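Long-range contacts in dihydrodipicolinate synthase (Aquifex aeolicus, PDB 2EHH), which probably catalyses the condensation of pyruvate with aspartate semialdehyde to 4-hydroxy-tetrahydrodipicolinate, a step of lysine biosynthesis, as a homotetramer: residues A99-P104 / I127-Y132; T120-V125 / C154-A159. All blocks are in the same frame, centred on the assembly; numbering follows the deposited sequence.

Interaction 1: A99-P104 / I127-Y132; sequences ALVVVP and IPIIIY
Tyr132 gives up the most surface in this contact, packing on Leu100 and Val102 of the parallel neighbour strand. With CG anti to the backbone N (chi1 179°), its ring rises on the face shared with those two. Ring atom CD2 meets Val102 CG2 at 3.7 Å and Leu100 CD2 at 3.9 Å, both approaching obliquely, while Tyr132 CB rests 3.6 Å from Val102 CA. Its backbone is gripped at both ends: Tyr132 N donates to Val101 O from above the carbonyl plane (46° out of it), and Tyr132 O accepts Val103 N at 2.9 Å. These bonds tether the root of a predicted proton donor/acceptor whose side chain lies near Lys161 and Thr43. Tyr106 of a second subunit packs on Val102 and Tyr132.

At the other end Ala99 uses both backbone polar atoms: its N donates to Pro128 O (2.9 Å), and its O takes the straightest bond of the ladder, from Ile130 N (2.8 Å). Its methyl points to the opposite face, where CB approaches Ile127 CG2 at 4.2 Å. Leu100, turned like Tyr132, also reaches back with CD1 to Ile130 CG2 (4.0 Å). Bridges at four successive pairs, Ala99 with Ile129 through Val102 with Tyr132, and an axis angle of 28° document twisted parallel pairing.

Helix 111-124 connects the two strands in a beta-alpha-beta unit of the TIM barrel. Val101 and Val103 meet that helix at Phe118 and Leu114, and strand 157-162 adjoins Ile131.

Interaction 2: T120-V125 / C154-A159; sequences TVAQEV and CENIVA
Polar contact here comes from Asn156, whose amide nitrogen points at the C-terminal end of helix 111-124, toward the carbonyls of Ala122 and Val125. Its ND2 donates to Ala122 O at 2.5 Å and to Val125 O at 2.6 Å. Both lengths are short for N-H...O bonds, so their exact values are doubtful. The two oxygens lie close to the amide plane, one toward each N-H, though both bonds are bent (136° and 144° at the hydrogen); the pairing would tend to fix the amide's rotation. CG is anti to the backbone N (chi1 -161°), and with OD1 eclipsing CA, ND2 is turned to the far end, where it meets the two carbonyls. A leucine in its place would probably leave the carbonyls of Ala122 and Val125 without this donor and the helix end less firmly tied to the turn.

Asn156 belongs to a type I beta turn from Cys154 to Ile157, closed by Ile157 N to Cys154 O at 3.0 Å. This turn carries the chain into strand 157-162, on the outer side of the TIM barrel where helices pack round the sheet. Cys154 is the first residue out of helix 144-153, as Val125 is for helix 111-124, so two helix exits meet.

Apolar packing centres on the methyl of Ala122, which faces the turn. Ile157 brings CG1 to 3.8 Å from Ala122 CB, and Cys154 SG reaches the same CB at 3.9 Å. Gln123 adds a looser aliphatic touch, CG to Cys154 SG at 4.3 Å, while its OE1 is hydrogen-bonded to Lys119 NZ. On the barrel side, Ile129 of strand 129-133 packs on Ala122, Asn156 and Val121, and Val121 reaches on to Val85 and Thr88 of helix 81-93.

The centres of interactions 1 and 2 lie about 9 Å apart, on the same side of the chain's centre. Along the chain their segments alternate: 99-104, 120-125, 127-132, then 154-159. Helix 111-124, which supplies a partner in interaction 2, is the crossover between the two strands of interaction 1, and strand 129-133 neighbours strand 157-162 in the barrel. They touch through two probable hydrogen bonds, Ile131 N to Ala159 O at 2.8 Å and Ile129 N to Asn156 O at 3.0 Å. Thus interaction 1 pairs two neighbouring barrel strands, one bearing the predicted active-site Tyr132, and interaction 2 joins helix 111-124 to the turn leading into strand 157-162, one strand beyond.

Interaction 1: A99-P104 / I127-Y132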
loop_
_atom_site.group_PDB
_atom_site.type_symbol
_atom_site.label_atom_id
_atom_site.label_comp_id
_atom_site.label_asym_id
_atom_site.label_seq_id
_atom_site.Cartn_x
_atom_site.Cartn_y
_atom_site.Cartn_z
ATOM N N ALA A 99 2.390 -32.056 0.459
ATOM C CA ALA A 99 2.229 -31.226 -0.727
ATOM C C ALA A 99 2.052 -29.765 -0.319
ATOM O O ALA A 99 1.222 -29.452 0.532
ATOM C CB ALA A 99 1.019 -31.686 -1.533
ATOM N N LEU A 100 2.851 -28.886 -0.918
ATOM C CA LEU A 100 2.772 -27.451 -0.650
ATOM C C LEU A 100 1.898 -26.882 -1.763
ATOM O O LEU A 100 2.258 -26.948 -2.938
ATOM C CB LEU A 100 4.159 -26.809 -0.708
ATOM C CG LEU A 100 4.208 -25.306 -0.410
ATOM C CD1 LEU A 100 4.475 -25.088 1.076
ATOM C CD2 LEU A 100 5.307 -24.661 -1.230
ATOM N N VAL A 101 0.748 -26.335 -1.392
ATOM C CA VAL A 101 -0.191 -25.796 -2.362
ATOM C C VAL A 101 -0.325 -24.294 -2.197
ATOM O O VAL A 101 -0.897 -23.815 -1.220
ATOM C CB VAL A 101 -1.562 -26.456 -2.189
ATOM C CG1 VAL A 101 -2.529 -25.942 -3.243
ATOM C CG2 VAL A 101 -1.409 -27.977 -2.278
ATOM N N VAL A 102 0.215 -23.550 -3.152
ATOM C CA VAL A 102 0.168 -22.097 -3.081
ATOM C C VAL A 102 -1.237 -21.551 -3.301
ATOM O O VAL A 102 -2.057 -22.155 -4.002
ATOM C CB VAL A 102 1.135 -21.461 -4.124
ATOM C CG1 VAL A 102 0.600 -21.683 -5.539
ATOM C CG2 VAL A 102 1.319 -19.974 -3.840
ATOM N N VAL A 103 -1.528 -20.424 -2.662
ATOM C CA VAL A 103 -2.816 -19.771 -2.842
ATOM C C VAL A 103 -2.761 -19.316 -4.299
ATOM O O VAL A 103 -1.765 -18.743 -4.725
ATOM C CB VAL A 103 -2.947 -18.520 -1.933
ATOM C CG1 VAL A 103 -4.141 -17.677 -2.364
ATOM C CG2 VAL A 103 -3.090 -18.945 -0.480
ATOM N N PRO A 104 -3.817 -19.580 -5.079
ATOM C CA PRO A 104 -3.848 -19.179 -6.489
ATOM C C PRO A 104 -3.395 -17.745 -6.752
ATOM O O PRO A 104 -3.921 -16.792 -6.168
ATOM C CB PRO A 104 -5.301 -19.400 -6.866
ATOM C CG PRO A 104 -5.631 -20.651 -6.094
ATOM C CD PRO A 104 -5.018 -20.362 -4.731
ATOM N N ILE A 127 -3.148 -36.794 1.203
ATOM C CA ILE A 127 -1.760 -36.475 1.525
ATOM C C ILE A 127 -1.737 -35.198 2.360
ATOM O O ILE A 127 -2.556 -34.304 2.152
ATOM C CB ILE A 127 -0.920 -36.251 0.240
ATOM C CG1 ILE A 127 0.559 -36.075 0.601
ATOM C CG2 ILE A 127 -1.416 -35.013 -0.507
ATOM C CD1 ILE A 127 1.460 -35.841 -0.602
ATOM N N PRO A 128 -0.812 -35.099 3.327
ATOM C CA PRO A 128 -0.768 -33.879 4.139
ATOM C C PRO A 128 -0.540 -32.663 3.241
ATOM O O PRO A 128 0.340 -32.672 2.386
ATOM C CB PRO A 128 0.405 -34.136 5.082
ATOM C CG PRO A 128 0.352 -35.632 5.269
ATOM C CD PRO A 128 0.116 -36.116 3.851
ATOM N N ILE A 129 -1.336 -31.622 3.443
ATOM C CA ILE A 129 -1.231 -30.417 2.634
ATOM C C ILE A 129 -0.867 -29.181 3.440
ATOM O O ILE A 129 -1.418 -28.944 4.515
ATOM C CB ILE A 129 -2.558 -30.145 1.900
ATOM C CG1 ILE A 129 -2.822 -31.268 0.893
ATOM C CG2 ILE A 129 -2.513 -28.780 1.205
ATOM C CD1 ILE A 129 -4.229 -31.273 0.342
ATOM N N ILE A 130 0.067 -28.402 2.903
ATOM C CA ILE A 130 0.510 -27.162 3.531
ATOM C C ILE A 130 0.080 -26.006 2.637
ATOM O O ILE A 130 0.469 -25.940 1.472
ATOM C CB ILE A 130 2.051 -27.089 3.665
ATOM C CG1 ILE A 130 2.582 -28.330 4.381
ATOM C CG2 ILE A 130 2.447 -25.822 4.436
ATOM C CD1 ILE A 130 4.100 -28.380 4.483
ATOM N N ILE A 131 -0.733 -25.109 3.176
ATOM C CA ILE A 131 -1.174 -23.945 2.419
ATOM C C ILE A 131 0.016 -22.991 2.314
ATOM O O ILE A 131 0.794 -22.855 3.262
ATOM C CB ILE A 131 -2.334 -23.225 3.142
ATOM C CG1 ILE A 131 -3.588 -24.100 3.100
ATOM C CG2 ILE A 131 -2.601 -21.868 2.487
ATOM C CD1 ILE A 131 -4.714 -23.595 3.995
ATOM N N TYR A 132 0.171 -22.339 1.167
ATOM C CA TYR A 132 1.274 -21.401 0.999
ATOM C C TYR A 132 0.710 -20.020 0.691
ATOM O O TYR A 132 0.210 -19.770 -0.407
ATOM C CB TYR A 132 2.213 -21.870 -0.123
ATOM C CG TYR A 132 3.384 -20.945 -0.392
ATOM C CD1 TYR A 132 3.811 -20.025 0.567
ATOM C CD2 TYR A 132 4.089 -21.013 -1.597
ATOM C CE1 TYR A 132 4.907 -19.199 0.335
ATOM C CE2 TYR A 132 5.190 -20.189 -1.833
ATOM C CZ TYR A 132 5.591 -19.288 -0.861
ATOM O OH TYR A 132 6.693 -18.489 -1.072
#

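Interaction 2: T120-V125 / C154-A159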
loop_
_atom_site.group_PDB
_atom_site.type_symbol
_atom_site.label_atom_id
_atom_site.label_comp_id
_atom_site.label_asym_id
_atom_site.label_seq_id
_atom_site.Cartn_x
_atom_site.Cartn_y
_atom_site.Cartn_z
ATOM N N THR A 120 -11.205 -28.972 -2.679
ATOM C CA THR A 120 -11.197 -29.916 -3.792
ATOM C C THR A 120 -9.926 -30.755 -3.813
ATOM O O THR A 120 -9.983 -31.984 -3.910
ATOM C CB THR A 120 -11.365 -29.176 -5.138
ATOM O OG1 THR A 120 -12.643 -28.531 -5.155
ATOM C CG2 THR A 120 -11.283 -30.153 -6.317
ATOM N N VAL A 121 -8.777 -30.096 -3.713
ATOM C CA VAL A 121 -7.501 -30.801 -3.711
ATOM C C VAL A 121 -7.373 -31.731 -2.501
ATOM O O VAL A 121 -7.019 -32.900 -2.647
ATOM C CB VAL A 121 -6.313 -29.809 -3.700
ATOM C CG1 VAL A 121 -4.999 -30.565 -3.542
ATOM C CG2 VAL A 121 -6.298 -29.002 -4.991
ATOM N N ALA A 122 -7.673 -31.214 -1.312
ATOM C CA ALA A 122 -7.572 -31.999 -0.079
ATOM C C ALA A 122 -8.471 -33.236 -0.047
ATOM O O ALA A 122 -8.044 -34.309 0.389
ATOM C CB ALA A 122 -7.876 -31.108 1.137
ATOM N N GLN A 123 -9.716 -33.091 -0.492
ATOM C CA GLN A 123 -10.642 -34.217 -0.488
ATOM C C GLN A 123 -10.319 -35.226 -1.583
ATOM O O GLN A 123 -10.706 -36.390 -1.495
ATOM C CB GLN A 123 -12.086 -33.730 -0.648
ATOM C CG GLN A 123 -12.556 -32.824 0.484
ATOM C CD GLN A 123 -14.057 -32.630 0.489
ATOM O OE1 GLN A 123 -14.661 -32.345 -0.546
ATOM N NE2 GLN A 123 -14.669 -32.774 1.659
ATOM N N GLU A 124 -9.606 -34.782 -2.611
ATOM C CA GLU A 124 -9.242 -35.667 -3.711
ATOM C C GLU A 124 -8.003 -36.501 -3.419
ATOM O O GLU A 124 -7.943 -37.677 -3.779
ATOM C CB GLU A 124 -9.004 -34.861 -4.989
ATOM C CG GLU A 124 -10.236 -34.696 -5.840
ATOM C CD GLU A 124 -10.838 -36.033 -6.220
ATOM O OE1 GLU A 124 -10.132 -36.843 -6.862
ATOM O OE2 GLU A 124 -12.013 -36.275 -5.870
ATOM N N VAL A 125 -7.024 -35.893 -2.757
ATOM C CA VAL A 125 -5.771 -36.573 -2.453
ATOM C C VAL A 125 -5.491 -36.700 -0.960
ATOM O O VAL A 125 -5.384 -35.698 -0.245
ATOM C CB VAL A 125 -4.587 -35.835 -3.108
ATOM C CG1 VAL A 125 -3.345 -36.705 -3.073
ATOM C CG2 VAL A 125 -4.950 -35.451 -4.534
ATOM N N CYS A 154 -11.211 -30.321 6.566
ATOM C CA CYS A 154 -10.256 -31.289 6.032
ATOM C C CYS A 154 -9.141 -31.610 7.026
ATOM O O CYS A 154 -8.249 -30.793 7.244
ATOM C CB CYS A 154 -9.633 -30.754 4.736
ATOM S SG CYS A 154 -10.823 -30.236 3.480
ATOM N N GLU A 155 -9.180 -32.803 7.619
ATOM C CA GLU A 155 -8.149 -33.197 8.577
ATOM C C GLU A 155 -6.834 -33.209 7.818
ATOM O O GLU A 155 -5.751 -33.168 8.396
ATOM C CB GLU A 155 -8.428 -34.600 9.127
ATOM C CG GLU A 155 -9.852 -34.806 9.622
ATOM C CD GLU A 155 -9.987 -36.011 10.536
ATOM O OE1 GLU A 155 -9.356 -37.054 10.254
ATOM O OE2 GLU A 155 -10.736 -35.917 11.534
ATOM N N ASN A 156 -6.980 -33.257 6.504
ATOM C CA ASN A 156 -5.907 -33.299 5.525
ATOM C C ASN A 156 -5.058 -32.011 5.434
ATOM O O ASN A 156 -3.873 -32.051 5.078
ATOM C CB ASN A 156 -6.559 -33.608 4.171
ATOM C CG ASN A 156 -5.582 -34.117 3.170
ATOM O OD1 ASN A 156 -4.395 -34.228 3.462
ATOM N ND2 ASN A 156 -6.065 -34.438 1.980
ATOM N N ILE A 157 -5.670 -30.872 5.742
ATOM C CA ILE A 157 -4.982 -29.581 5.693
ATOM C C ILE A 157 -4.415 -29.323 7.086
ATOM O O ILE A 157 -5.145 -28.976 8.017
ATOM C CB ILE A 157 -5.970 -28.486 5.250
ATOM C CG1 ILE A 157 -6.433 -28.799 3.819
ATOM C CG2 ILE A 157 -5.320 -27.119 5.324
ATOM C CD1 ILE A 157 -7.503 -27.883 3.277
ATOM N N VAL A 158 -3.101 -29.483 7.207
ATOM C CA VAL A 158 -2.415 -29.383 8.496
ATOM C C VAL A 158 -1.471 -28.226 8.785
ATOM O O VAL A 158 -1.009 -28.080 9.917
ATOM C CB VAL A 158 -1.607 -30.664 8.739
ATOM C CG1 VAL A 158 -2.516 -31.881 8.625
ATOM C CG2 VAL A 158 -0.481 -30.756 7.716
ATOM N N ALA A 159 -1.162 -27.411 7.788
ATOM C CA ALA A 159 -0.238 -26.315 8.038
ATOM C C ALA A 159 -0.308 -25.215 6.994
ATOM O O ALA A 159 -1.005 -25.335 5.986
ATOM C CB ALA A 159 1.174 -26.856 8.108
#